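Local coordinates for 3-oxoacyl-[acyl-carrier-protein] synthase 2 (Rickettsia rickettsii, PDB 4JGA) that probably catalyses the elongating condensation of malonyl-acyl carrier protein with acyl groups in fatty acid synthesis, as a beta-ketoacyl synthase of the thiolase fold, at residues A[204-209]-A[262-267]; A[118-123]-A[173-178]; A[250-255]-A[328-333]; A[324-329]-A[418-423]. All coordinates share one frame; numbering follows the deposited sequence.

Interaction 1 (A[204-209]-A[262-267]); sequences ADVMIA and VLEEYE
With CG1 swung trans to the backbone nitrogen in V206 (chi1 179°) and in V262 (chi1 -176°), the two valines turn a methyl group toward one another, and V206 CG1 meets V262 CG1 at 3.5 Å. Their other branches find different neighbours. V206 CG2 lies 3.9 Å from E264 CG, alongside the extended glutamate chain, and V262 CG2 rests 3.9 Å from I208 CD1. These four side chains share one face of the sheet; M207 and L263 point to the other, where M207 packs on helix 187-200. The buried carboxylate of E264 is taken up by H268, R272 and T21. M207 and L263 form an antiparallel hydrogen-bonded pair, with M207 N 2.8 Å from L263 O and the return bond from L263 N to M207 O at 2.9 Å. E265 N adds a third bond, to D205 O. One water donates to both D205 OD1 and E265 OE1, bridging carboxylates that would otherwise probably repel; R121 further balances D205 through a salt bridge. E265 is also the N-cap of helix 266-271, its OE2 accepting from E267 N at 3.1 Å while OE1 takes H268 N. The strands, 160° apart in direction, are the antiparallel neighbours 206-213 and 257-265 in the mixed five-stranded sheet (order 3-2-4-5-1) of the N-terminal half of the thiolase fold.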
loop_
_atom_site.group_PDB
_atom_site.type_symbol
_atom_site.label_atom_id
_atom_site.label_comp_id
_atom_site.label_asym_id
_atom_site.label_seq_id
_atom_site.Cartn_x
_atom_site.Cartn_y
_atom_site.Cartn_z
ATOM N N ALA A 204 -1.080 5.779 17.951
ATOM C CA ALA A 204 -2.038 6.788 17.559
ATOM C C ALA A 204 -3.245 6.659 18.476
ATOM O O ALA A 204 -3.545 5.557 18.964
ATOM C CB ALA A 204 -2.463 6.571 16.124
ATOM N N ASP A 205 -3.977 7.749 18.646
ATOM C CA ASP A 205 -5.246 7.689 19.376
ATOM C C ASP A 205 -6.459 7.540 18.490
ATOM O O ASP A 205 -7.480 6.975 18.915
ATOM C CB ASP A 205 -5.416 8.946 20.217
ATOM C CG ASP A 205 -4.361 9.071 21.276
ATOM O OD1 ASP A 205 -4.000 8.038 21.870
ATOM O OD2 ASP A 205 -3.940 10.197 21.567
ATOM N N VAL A 206 -6.378 8.097 17.286
ATOM C CA VAL A 206 -7.481 8.005 16.306
ATOM C C VAL A 206 -6.899 7.638 14.941
ATOM O O VAL A 206 -5.797 8.066 14.593
ATOM C CB VAL A 206 -8.233 9.335 16.206
ATOM C CG1 VAL A 206 -9.361 9.263 15.175
ATOM C CG2 VAL A 206 -8.777 9.722 17.569
ATOM N N MET A 207 -7.617 6.800 14.186
ATOM C CA MET A 207 -7.188 6.451 12.822
ATOM C C MET A 207 -8.350 6.502 11.856
ATOM O O MET A 207 -9.443 6.066 12.172
ATOM C CB MET A 207 -6.542 5.078 12.749
ATOM C CG MET A 207 -5.251 4.935 13.554
ATOM S SD MET A 207 -3.846 5.836 12.861
ATOM C CE MET A 207 -3.580 4.898 11.389
ATOM N N ILE A 208 -8.088 7.083 10.692
ATOM C CA ILE A 208 -9.033 7.097 9.609
ATOM C C ILE A 208 -8.610 5.962 8.689
ATOM O O ILE A 208 -7.468 5.970 8.159
ATOM C CB ILE A 208 -8.954 8.434 8.831
ATOM C CG1 ILE A 208 -8.985 9.655 9.767
ATOM C CG2 ILE A 208 -10.084 8.503 7.846
ATOM C CD1 ILE A 208 -10.049 9.649 10.850
ATOM N N ALA A 209 -9.476 4.975 8.506
ATOM C CA ALA A 209 -9.068 3.791 7.760
ATOM C C ALA A 209 -10.103 3.200 6.833
ATOM O O ALA A 209 -11.300 3.236 7.102
ATOM C CB ALA A 209 -8.594 2.722 8.738
ATOM N N VAL A 262 -13.691 5.636 11.275
ATOM C CA VAL A 262 -12.857 6.185 12.321
ATOM C C VAL A 262 -12.752 5.131 13.425
ATOM O O VAL A 262 -13.762 4.643 13.945
ATOM C CB VAL A 262 -13.417 7.497 12.901
ATOM C CG1 VAL A 262 -12.469 8.106 13.919
ATOM C CG2 VAL A 262 -13.685 8.492 11.761
ATOM N N LEU A 263 -11.497 4.768 13.715
ATOM C CA LEU A 263 -11.139 3.936 14.856
ATOM C C LEU A 263 -10.478 4.799 15.909
ATOM O O LEU A 263 -9.771 5.760 15.605
ATOM C CB LEU A 263 -10.194 2.805 14.468
ATOM C CG LEU A 263 -10.639 1.857 13.348
ATOM C CD1 LEU A 263 -9.592 0.749 13.233
ATOM C CD2 LEU A 263 -12.049 1.284 13.559
ATOM N N GLU A 264 -10.690 4.427 17.159
ATOM C CA GLU A 264 -10.301 5.262 18.250
ATOM C C GLU A 264 -9.987 4.445 19.488
ATOM O O GLU A 264 -10.652 3.431 19.777
ATOM C CB GLU A 264 -11.420 6.263 18.491
ATOM C CG GLU A 264 -11.124 7.324 19.553
ATOM C CD GLU A 264 -12.128 8.478 19.513
ATOM O OE1 GLU A 264 -13.075 8.426 18.676
ATOM O OE2 GLU A 264 -11.942 9.433 20.309
ATOM N N GLU A 265 -8.963 4.873 20.224
ATOM C CA GLU A 265 -8.622 4.219 21.486
ATOM C C GLU A 265 -9.822 4.401 22.445
ATOM O O GLU A 265 -10.436 5.466 22.502
ATOM C CB GLU A 265 -7.353 4.818 22.079
ATOM C CG GLU A 265 -6.827 4.089 23.299
ATOM C CD GLU A 265 -7.476 4.516 24.599
ATOM O OE1 GLU A 265 -7.755 5.722 24.776
ATOM O OE2 GLU A 265 -7.709 3.638 25.463
ATOM N N TYR A 266 -10.157 3.350 23.178
ATOM C CA TYR A 266 -11.434 3.319 23.873
ATOM C C TYR A 266 -11.578 4.431 24.914
ATOM O O TYR A 266 -12.590 5.089 24.938
ATOM C CB TYR A 266 -11.659 1.936 24.498
ATOM C CG TYR A 266 -13.019 1.715 25.109
ATOM C CD1 TYR A 266 -14.141 2.371 24.611
ATOM C CD2 TYR A 266 -13.188 0.861 26.179
ATOM C CE1 TYR A 266 -15.394 2.178 25.154
ATOM C CE2 TYR A 266 -14.442 0.651 26.742
ATOM C CZ TYR A 266 -15.549 1.301 26.215
ATOM O OH TYR A 266 -16.813 1.139 26.755
ATOM N N GLU A 267 -10.600 4.611 25.797
ATOM C CA GLU A 267 -10.712 5.654 26.834
ATOM C C GLU A 267 -10.878 7.046 26.209
ATOM O O GLU A 267 -11.741 7.831 26.619
ATOM C CB GLU A 267 -9.537 5.660 27.822
ATOM C CG GLU A 267 -9.354 4.377 28.634
ATOM C CD GLU A 267 -10.593 3.932 29.421
ATOM O OE1 GLU A 267 -11.168 4.775 30.118
ATOM O OE2 GLU A 267 -11.018 2.738 29.358
HETATM O O HOH W 1 -5.518 7.410 24.220
#

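Interaction 2 (A[118-123]-A[173-178]); sequences SRDRTG and GFSGPN
R119 O of helix 116-120 is gripped from opposite faces of its carbonyl plane by S175 N (3.0 Å, nearly straight at 164°) and T122 N, while G176 N reaches T122 O at 2.8 Å by a more bent path. Close by, S175 OG sits between its own backbone N and carbonyl carbon (chi1 45°), pointing as a donor to D120 OD1; the modelled 2.5 Å is shorter than usual and its exact length doubtful. The second oxygen, D120 OD2, makes a salt bridge to R300 of the second subunit, so this carboxylate serves the loop and the dimer interface together. The segments join the turn from helix 116-120 into strand 122-127 to the loop that leads from helix 163-172 to short strand 178-179, outermost of the sheet within this chain: the edge of the N-terminal half-sheet of the thiolase fold, at the dimer interface. T122 drops its methyl onto the F174 ring: CG2 stands 3.4 Å from the ring centroid, 18° off the normal, a CH-pi contact over the face. T122 OG1 points elsewhere, donating to S118 O at 2.9 Å and meeting W111 NE1. R119 runs extended past the loop, its CB 3.3 Å from G173 O and one face of its guanidinium over G173 CA; R119 NE bonds to P113 O. Bare glycine backbone permits close passage at two further points, with G176 CA 3.3 Å from D120 O and G123 CA 3.2 Å from P177 O. Farther along, N178 O is hydrogen-bonded to T425 of the second subunit.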
loop_
_atom_site.group_PDB
_atom_site.type_symbol
_atom_site.label_atom_id
_atom_site.label_comp_id
_atom_site.label_asym_id
_atom_site.label_seq_id
_atom_site.Cartn_x
_atom_site.Cartn_y
_atom_site.Cartn_z
ATOM N N SER A 118 -3.662 16.611 19.466
ATOM C CA SER A 118 -4.706 15.732 18.988
ATOM C C SER A 118 -4.539 15.447 17.503
ATOM O O SER A 118 -4.797 14.343 17.071
ATOM C CB SER A 118 -6.087 16.349 19.231
ATOM O OG SER A 118 -6.316 16.567 20.609
ATOM N N ARG A 119 -4.146 16.456 16.729
ATOM C CA ARG A 119 -3.928 16.279 15.273
ATOM C C ARG A 119 -2.749 15.330 15.018
ATOM O O ARG A 119 -2.836 14.438 14.200
ATOM C CB ARG A 119 -3.697 17.615 14.589
ATOM C CG ARG A 119 -4.966 18.427 14.475
ATOM C CD ARG A 119 -4.772 19.782 13.803
ATOM N NE ARG A 119 -6.090 20.326 13.503
ATOM C CZ ARG A 119 -6.316 21.280 12.629
ATOM N NH1 ARG A 119 -5.305 21.836 11.990
ATOM N NH2 ARG A 119 -7.553 21.685 12.402
ATOM N N ASP A 120 -1.704 15.487 15.820
ATOM C CA ASP A 120 -0.504 14.647 15.751
ATOM C C ASP A 120 -0.752 13.202 16.159
ATOM O O ASP A 120 -0.025 12.311 15.716
ATOM C CB ASP A 120 0.624 15.233 16.611
ATOM C CG ASP A 120 1.234 16.499 15.996
ATOM O OD1 ASP A 120 1.003 16.771 14.782
ATOM O OD2 ASP A 120 1.977 17.189 16.742
ATOM N N ARG A 121 -1.802 12.957 16.941
ATOM C CA ARG A 121 -2.177 11.599 17.362
ATOM C C ARG A 121 -3.276 10.978 16.474
ATOM O O ARG A 121 -3.845 9.927 16.776
ATOM C CB ARG A 121 -2.598 11.642 18.843
ATOM C CG ARG A 121 -1.445 11.942 19.803
ATOM C CD ARG A 121 -0.504 10.749 19.953
ATOM N NE ARG A 121 -1.167 9.602 20.592
ATOM C CZ ARG A 121 -0.623 8.392 20.731
ATOM N NH1 ARG A 121 0.591 8.161 20.281
ATOM N NH2 ARG A 121 -1.289 7.407 21.342
ATOM N N THR A 122 -3.576 11.651 15.375
ATOM C CA THR A 122 -4.552 11.181 14.421
ATOM C C THR A 122 -3.849 10.797 13.140
ATOM O O THR A 122 -3.189 11.615 12.524
ATOM C CB THR A 122 -5.610 12.264 14.126
ATOM O OG1 THR A 122 -6.289 12.611 15.344
ATOM C CG2 THR A 122 -6.620 11.709 13.173
ATOM N N GLY A 123 -3.952 9.521 12.778
ATOM C CA GLY A 123 -3.324 8.995 11.600
ATOM C C GLY A 123 -4.359 8.471 10.614
ATOM O O GLY A 123 -5.551 8.480 10.873
ATOM N N GLY A 173 -6.202 18.444 8.846
ATOM C CA GLY A 173 -4.986 18.629 9.623
ATOM C C GLY A 173 -4.449 17.375 10.350
ATOM O O GLY A 173 -3.687 17.516 11.294
ATOM N N PHE A 174 -4.820 16.165 9.944
ATOM C CA PHE A 174 -4.382 14.980 10.671
ATOM C C PHE A 174 -2.919 14.698 10.338
ATOM O O PHE A 174 -2.565 14.454 9.181
ATOM C CB PHE A 174 -5.244 13.786 10.334
ATOM C CG PHE A 174 -6.692 13.933 10.701
ATOM C CD1 PHE A 174 -7.121 14.733 11.754
ATOM C CD2 PHE A 174 -7.635 13.180 10.026
ATOM C CE1 PHE A 174 -8.469 14.812 12.117
ATOM C CE2 PHE A 174 -8.984 13.271 10.348
ATOM C CZ PHE A 174 -9.406 14.089 11.403
ATOM N N SER A 175 -2.061 14.789 11.346
ATOM C CA SER A 175 -0.613 14.831 11.129
ATOM C C SER A 175 0.132 13.655 11.728
ATOM O O SER A 175 1.373 13.642 11.792
ATOM C CB SER A 175 -0.085 16.156 11.673
ATOM O OG SER A 175 -0.650 16.407 12.949
ATOM N N GLY A 176 -0.624 12.662 12.184
ATOM C CA GLY A 176 -0.060 11.372 12.580
ATOM C C GLY A 176 0.387 10.537 11.375
ATOM O O GLY A 176 0.557 11.073 10.275
ATOM N N PRO A 177 0.618 9.219 11.584
ATOM C CA PRO A 177 1.021 8.359 10.488
ATOM C C PRO A 177 0.120 8.516 9.261
ATOM O O PRO A 177 -1.094 8.504 9.392
ATOM C CB PRO A 177 0.905 6.945 11.062
ATOM C CG PRO A 177 0.973 7.111 12.524
ATOM C CD PRO A 177 0.413 8.476 12.839
ATOM N N ASN A 178 0.752 8.690 8.106
ATOM C CA ASN A 178 0.057 8.961 6.852
ATOM C C ASN A 178 0.403 7.839 5.891
ATOM O O ASN A 178 1.437 7.897 5.210
ATOM C CB ASN A 178 0.528 10.296 6.283
ATOM C CG ASN A 178 -0.501 10.960 5.400
ATOM O OD1 ASN A 178 -1.270 11.811 5.884
ATOM N ND2 ASN A 178 -0.571 10.549 4.087
#

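Interaction 3 (A[250-255]-A[328-333]); sequences SGFVMG and TSTTLG
The F252 ring has T330 CG2 at its edge, near the ring plane and 4.4 Å from CD2 of F252, with T328 OG1 approaching obliquely; H363 meets the same phenyl group in an edge-to-face pair. F252 CG lies between the backbone N and the carbonyl carbon (chi1 72°), a setting that leads the ring away from 328-333 and leaves CB as the part of the F252 side chain nearest that segment, 3.0 Å from T328 O. F252 CA adds a CA-H...O contact to that same oxygen. One direct hydrogen bond ties the backbones, from G251 N to S329 O at 2.8 Å and somewhat bent (144°). Two waters add to the link. One accepts from S250 N and lies within hydrogen-bonding distance of G251 O and S329 OG, drawing three polar atoms together; it is 2.8 Å from S329 OG. Another accepts from V253 N at 3.0 Å and donates to T328 O at 2.8 Å. The hydroxyl of S329 has a stronger tie outside, taking the backbone N-H of R243. G251 and S329 both adopt positive phi, and the chains run roughly antiparallel here without forming strands. T330 is the N-cap of helix 331-345: D334 accepts from S329 N and, weakly, from T330 N, while R249 reaches the carbonyls of T330 and T331. The contact thus pins the start of that helix to the connection between helix 218-226 and strand 257-265, a loop in which M254 packs on helix 218-226.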
loop_
_atom_site.group_PDB
_atom_site.type_symbol
_atom_site.label_atom_id
_atom_site.label_comp_id
_atom_site.label_asym_id
_atom_site.label_seq_id
_atom_site.Cartn_x
_atom_site.Cartn_y
_atom_site.Cartn_z
ATOM N N SER A 250 -21.062 -17.756 -11.957
ATOM C CA SER A 250 -20.007 -17.904 -12.967
ATOM C C SER A 250 -19.012 -16.725 -13.002
ATOM O O SER A 250 -18.464 -16.409 -14.076
ATOM C CB SER A 250 -20.637 -18.089 -14.340
ATOM O OG SER A 250 -21.320 -16.923 -14.788
ATOM N N GLY A 251 -18.741 -16.124 -11.838
ATOM C CA GLY A 251 -17.777 -15.061 -11.748
ATOM C C GLY A 251 -18.334 -13.837 -11.058
ATOM O O GLY A 251 -19.567 -13.665 -10.936
ATOM N N PHE A 252 -17.414 -12.994 -10.572
ATOM C CA PHE A 252 -17.818 -11.794 -9.883
ATOM C C PHE A 252 -18.224 -10.650 -10.820
ATOM O O PHE A 252 -17.988 -10.704 -12.026
ATOM C CB PHE A 252 -16.819 -11.371 -8.770
ATOM C CG PHE A 252 -15.482 -10.811 -9.211
ATOM C CD1 PHE A 252 -15.348 -9.476 -9.597
ATOM C CD2 PHE A 252 -14.321 -11.548 -9.020
ATOM C CE1 PHE A 252 -14.125 -8.958 -9.922
ATOM C CE2 PHE A 252 -13.073 -11.008 -9.330
ATOM C CZ PHE A 252 -12.977 -9.712 -9.799
ATOM N N VAL A 253 -18.883 -9.661 -10.245
ATOM C CA VAL A 253 -19.249 -8.419 -10.937
ATOM C C VAL A 253 -18.418 -7.307 -10.283
ATOM O O VAL A 253 -18.398 -7.172 -9.044
ATOM C CB VAL A 253 -20.742 -8.129 -10.806
ATOM C CG1 VAL A 253 -21.127 -6.804 -11.494
ATOM C CG2 VAL A 253 -21.570 -9.281 -11.400
ATOM N N MET A 254 -17.679 -6.579 -11.105
ATOM C CA MET A 254 -16.901 -5.460 -10.599
ATOM C C MET A 254 -17.815 -4.322 -10.111
ATOM O O MET A 254 -18.870 -4.066 -10.684
ATOM C CB MET A 254 -15.969 -4.869 -11.669
ATOM C CG MET A 254 -14.963 -5.842 -12.233
ATOM S SD MET A 254 -14.141 -5.151 -13.675
ATOM C CE MET A 254 -13.200 -3.813 -12.898
ATOM N N GLY A 255 -17.361 -3.655 -9.068
ATOM C CA GLY A 255 -18.011 -2.478 -8.524
ATOM C C GLY A 255 -17.029 -1.397 -8.084
ATOM O O GLY A 255 -15.805 -1.579 -8.091
ATOM N N THR A 328 -17.688 -13.849 -3.502
ATOM C CA THR A 328 -17.660 -13.048 -4.729
ATOM C C THR A 328 -18.517 -13.542 -5.885
ATOM O O THR A 328 -18.687 -12.810 -6.858
ATOM C CB THR A 328 -16.210 -12.872 -5.271
ATOM O OG1 THR A 328 -15.731 -14.120 -5.754
ATOM C CG2 THR A 328 -15.319 -12.375 -4.188
ATOM N N SER A 329 -19.101 -14.728 -5.768
ATOM C CA SER A 329 -19.884 -15.371 -6.868
ATOM C C SER A 329 -19.002 -16.077 -7.921
ATOM O O SER A 329 -19.368 -16.164 -9.090
ATOM C CB SER A 329 -20.854 -14.387 -7.558
ATOM O OG SER A 329 -21.866 -15.094 -8.247
ATOM N N THR A 330 -17.822 -16.521 -7.494
ATOM C CA THR A 330 -16.969 -17.398 -8.320
ATOM C C THR A 330 -17.272 -18.862 -8.019
ATOM O O THR A 330 -17.707 -19.203 -6.901
ATOM C CB THR A 330 -15.478 -17.193 -8.006
ATOM O OG1 THR A 330 -15.288 -17.251 -6.587
ATOM C CG2 THR A 330 -15.003 -15.843 -8.507
ATOM N N THR A 331 -16.975 -19.731 -8.992
ATOM C CA THR A 331 -17.198 -21.156 -8.830
ATOM C C THR A 331 -16.299 -21.717 -7.719
ATOM O O THR A 331 -16.798 -22.239 -6.725
ATOM C CB THR A 331 -16.969 -21.900 -10.149
ATOM O OG1 THR A 331 -17.805 -21.323 -11.161
ATOM C CG2 THR A 331 -17.306 -23.392 -9.988
ATOM N N LEU A 332 -14.989 -21.559 -7.876
ATOM C CA LEU A 332 -14.011 -22.122 -6.927
ATOM C C LEU A 332 -13.967 -21.370 -5.623
ATOM O O LEU A 332 -14.090 -21.969 -4.551
ATOM C CB LEU A 332 -12.588 -22.207 -7.544
ATOM C CG LEU A 332 -12.466 -23.099 -8.809
ATOM C CD1 LEU A 332 -11.087 -22.952 -9.450
ATOM C CD2 LEU A 332 -12.775 -24.553 -8.472
ATOM N N GLY A 333 -13.825 -20.058 -5.700
ATOM C CA GLY A 333 -13.724 -19.210 -4.501
ATOM C C GLY A 333 -14.879 -19.375 -3.520
ATOM O O GLY A 333 -14.651 -19.506 -2.308
HETATM O O HOH W 2 -21.809 -15.001 -11.037
HETATM O O HOH W 3 -19.925 -10.408 -7.501
#

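Interaction 4 (A[324-329]-A[418-423]); sequences NAHGTS and NSFGFG. With K (potassium ion), chain C.
H326 lays its imidazole flat on the backbone of strand 414-421, with F420 N 3.4 Å above the ring plane and over its centre, and S419 C over the rim of the same face. From this position H326 NE2 comes within 2.8 Å of F420 O, but the angle is too poor for a hydrogen bond. CG of H326 lies trans to the backbone N (chi1 -169°), which sends the ring across the strand. The side chains of H326 and F420 run alongside one another with opposite sense, their ring planes oblique at 62° and H326 CB 3.6 Å from F420 CD2. At the imidazole edge, in plane, a water sits 3.0 Å from H326 ND1 and donates to S419 OG, linking the ring to the serine hydroxyl. E337 holds the backbone N of H326, and K358 its carbonyl O. At the start of both segments N418 N donates to N324 O, 3.1 Å long and close to straight. N324 O also binds the potassium ion, so one carbonyl serves both strand pairing and metal. N324 grips the ion a second time through its side chain, N324 OD1 lying 2.7 Å from potassium, and its amide is also held by Y322. A325 O lies 2.8 Å and N418 O 2.7 Å from the potassium ion. S417 and E372 complete this buried site, so that six protein oxygens surround the ion. The arrangement is a potassium site set between two parallel neighbours, strands 322-324 and 414-421, in the C-terminal half of the thiolase-like fold.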
loop_
_atom_site.group_PDB
_atom_site.type_symbol
_atom_site.label_atom_id
_atom_site.label_comp_id
_atom_site.label_asym_id
_atom_site.label_seq_id
_atom_site.Cartn_x
_atom_site.Cartn_y
_atom_site.Cartn_z
ATOM N N ASN A 324 -19.854 -11.949 7.501
ATOM C CA ASN A 324 -19.939 -11.286 6.226
ATOM C C ASN A 324 -18.818 -11.859 5.379
ATOM O O ASN A 324 -17.624 -11.557 5.591
ATOM C CB ASN A 324 -19.835 -9.759 6.353
ATOM C CG ASN A 324 -20.125 -9.064 5.028
ATOM O OD1 ASN A 324 -19.209 -8.895 4.195
ATOM N ND2 ASN A 324 -21.406 -8.681 4.799
ATOM N N ALA A 325 -19.209 -12.719 4.454
ATOM C CA ALA A 325 -18.298 -13.483 3.654
ATOM C C ALA A 325 -17.565 -12.576 2.636
ATOM O O ALA A 325 -17.977 -11.435 2.396
ATOM C CB ALA A 325 -19.078 -14.563 2.931
ATOM N N HIS A 326 -16.463 -13.075 2.095
ATOM C CA HIS A 326 -15.896 -12.502 0.912
ATOM C C HIS A 326 -16.865 -12.743 -0.252
ATOM O O HIS A 326 -17.344 -11.788 -0.866
ATOM C CB HIS A 326 -14.523 -13.095 0.618
ATOM C CG HIS A 326 -13.779 -12.350 -0.444
ATOM N ND1 HIS A 326 -13.616 -10.981 -0.410
ATOM C CD2 HIS A 326 -13.154 -12.776 -1.568
ATOM C CE1 HIS A 326 -12.910 -10.593 -1.459
ATOM N NE2 HIS A 326 -12.617 -11.666 -2.179
ATOM N N GLY A 327 -17.236 -14.008 -0.460
ATOM C CA GLY A 327 -18.418 -14.363 -1.248
ATOM C C GLY A 327 -18.614 -13.634 -2.564
ATOM O O GLY A 327 -19.591 -12.864 -2.734
ATOM N N THR A 328 -17.688 -13.849 -3.502
ATOM C CA THR A 328 -17.660 -13.048 -4.729
ATOM C C THR A 328 -18.517 -13.542 -5.885
ATOM O O THR A 328 -18.687 -12.810 -6.858
ATOM C CB THR A 328 -16.210 -12.872 -5.271
ATOM O OG1 THR A 328 -15.731 -14.120 -5.754
ATOM C CG2 THR A 328 -15.319 -12.375 -4.188
ATOM N N SER A 329 -19.101 -14.728 -5.768
ATOM C CA SER A 329 -19.884 -15.371 -6.868
ATOM C C SER A 329 -19.002 -16.077 -7.921
ATOM O O SER A 329 -19.368 -16.164 -9.090
ATOM C CB SER A 329 -20.854 -14.387 -7.558
ATOM O OG SER A 329 -21.866 -15.094 -8.247
ATOM N N ASN A 418 -14.623 -11.469 6.245
ATOM C CA ASN A 418 -13.524 -11.954 5.455
ATOM C C ASN A 418 -13.267 -11.149 4.175
ATOM O O ASN A 418 -14.204 -10.692 3.528
ATOM C CB ASN A 418 -13.807 -13.398 5.030
ATOM C CG ASN A 418 -13.884 -14.370 6.185
ATOM O OD1 ASN A 418 -13.329 -14.155 7.263
ATOM N ND2 ASN A 418 -14.595 -15.450 5.964
ATOM N N SER A 419 -11.996 -11.089 3.783
ATOM C CA SER A 419 -11.593 -10.576 2.471
ATOM C C SER A 419 -10.373 -11.297 1.963
ATOM O O SER A 419 -9.367 -11.416 2.700
ATOM C CB SER A 419 -11.196 -9.111 2.519
ATOM O OG SER A 419 -12.199 -8.316 3.084
ATOM N N PHE A 420 -10.452 -11.777 0.719
ATOM C CA PHE A 420 -9.360 -12.518 0.100
ATOM C C PHE A 420 -8.988 -11.827 -1.221
ATOM O O PHE A 420 -9.835 -11.174 -1.876
ATOM C CB PHE A 420 -9.754 -13.987 -0.127
ATOM C CG PHE A 420 -10.494 -14.625 1.048
ATOM C CD1 PHE A 420 -9.980 -14.550 2.344
ATOM C CD2 PHE A 420 -11.663 -15.328 0.848
ATOM C CE1 PHE A 420 -10.656 -15.098 3.423
ATOM C CE2 PHE A 420 -12.358 -15.897 1.924
ATOM C CZ PHE A 420 -11.845 -15.789 3.203
ATOM N N GLY A 421 -7.720 -11.914 -1.611
ATOM C CA GLY A 421 -7.305 -11.224 -2.818
ATOM C C GLY A 421 -6.247 -11.944 -3.571
ATOM O O GLY A 421 -5.607 -12.866 -3.048
ATOM N N PHE A 422 -6.065 -11.491 -4.812
ATOM C CA PHE A 422 -4.997 -11.943 -5.685
ATOM C C PHE A 422 -3.696 -11.820 -4.916
ATOM O O PHE A 422 -3.536 -10.917 -4.074
ATOM C CB PHE A 422 -4.931 -11.076 -6.959
ATOM C CG PHE A 422 -6.014 -11.360 -7.984
ATOM C CD1 PHE A 422 -7.024 -12.258 -7.742
ATOM C CD2 PHE A 422 -5.998 -10.691 -9.202
ATOM C CE1 PHE A 422 -8.000 -12.496 -8.694
ATOM C CE2 PHE A 422 -6.966 -10.926 -10.160
ATOM C CZ PHE A 422 -7.972 -11.832 -9.907
ATOM N N GLY A 423 -2.772 -12.719 -5.239
ATOM C CA GLY A 423 -1.536 -12.874 -4.520
ATOM C C GLY A 423 -1.674 -13.786 -3.326
ATOM O O GLY A 423 -0.752 -13.884 -2.541
HETATM K K K C . -16.582 -9.589 4.011
HETATM O O HOH W 4 -14.006 -8.409 1.118
#

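Interactions 1 and 2 lie side by side, centres about 10 Å apart, on neighbouring strands 206-213 and 122-127, and touch directly. Interactions 3 and 4, centres about 9 Å apart, share T328 and S329, so the chain passes from the potassium site straight to the start of helix 331-345. Interactions 1 and 3 stand on opposite sides of the chain's centre, about 33 Å between centres. Along the chain interaction 2 closes first; 1 and 3 then alternate, and 4 follows 1. Interactions 1 and 2 thus belong to the N-terminal half of the thiolase fold and 4 to the C-terminal half, while 3 ties the two family regions together; 2 and 4 both reach the dimer partner.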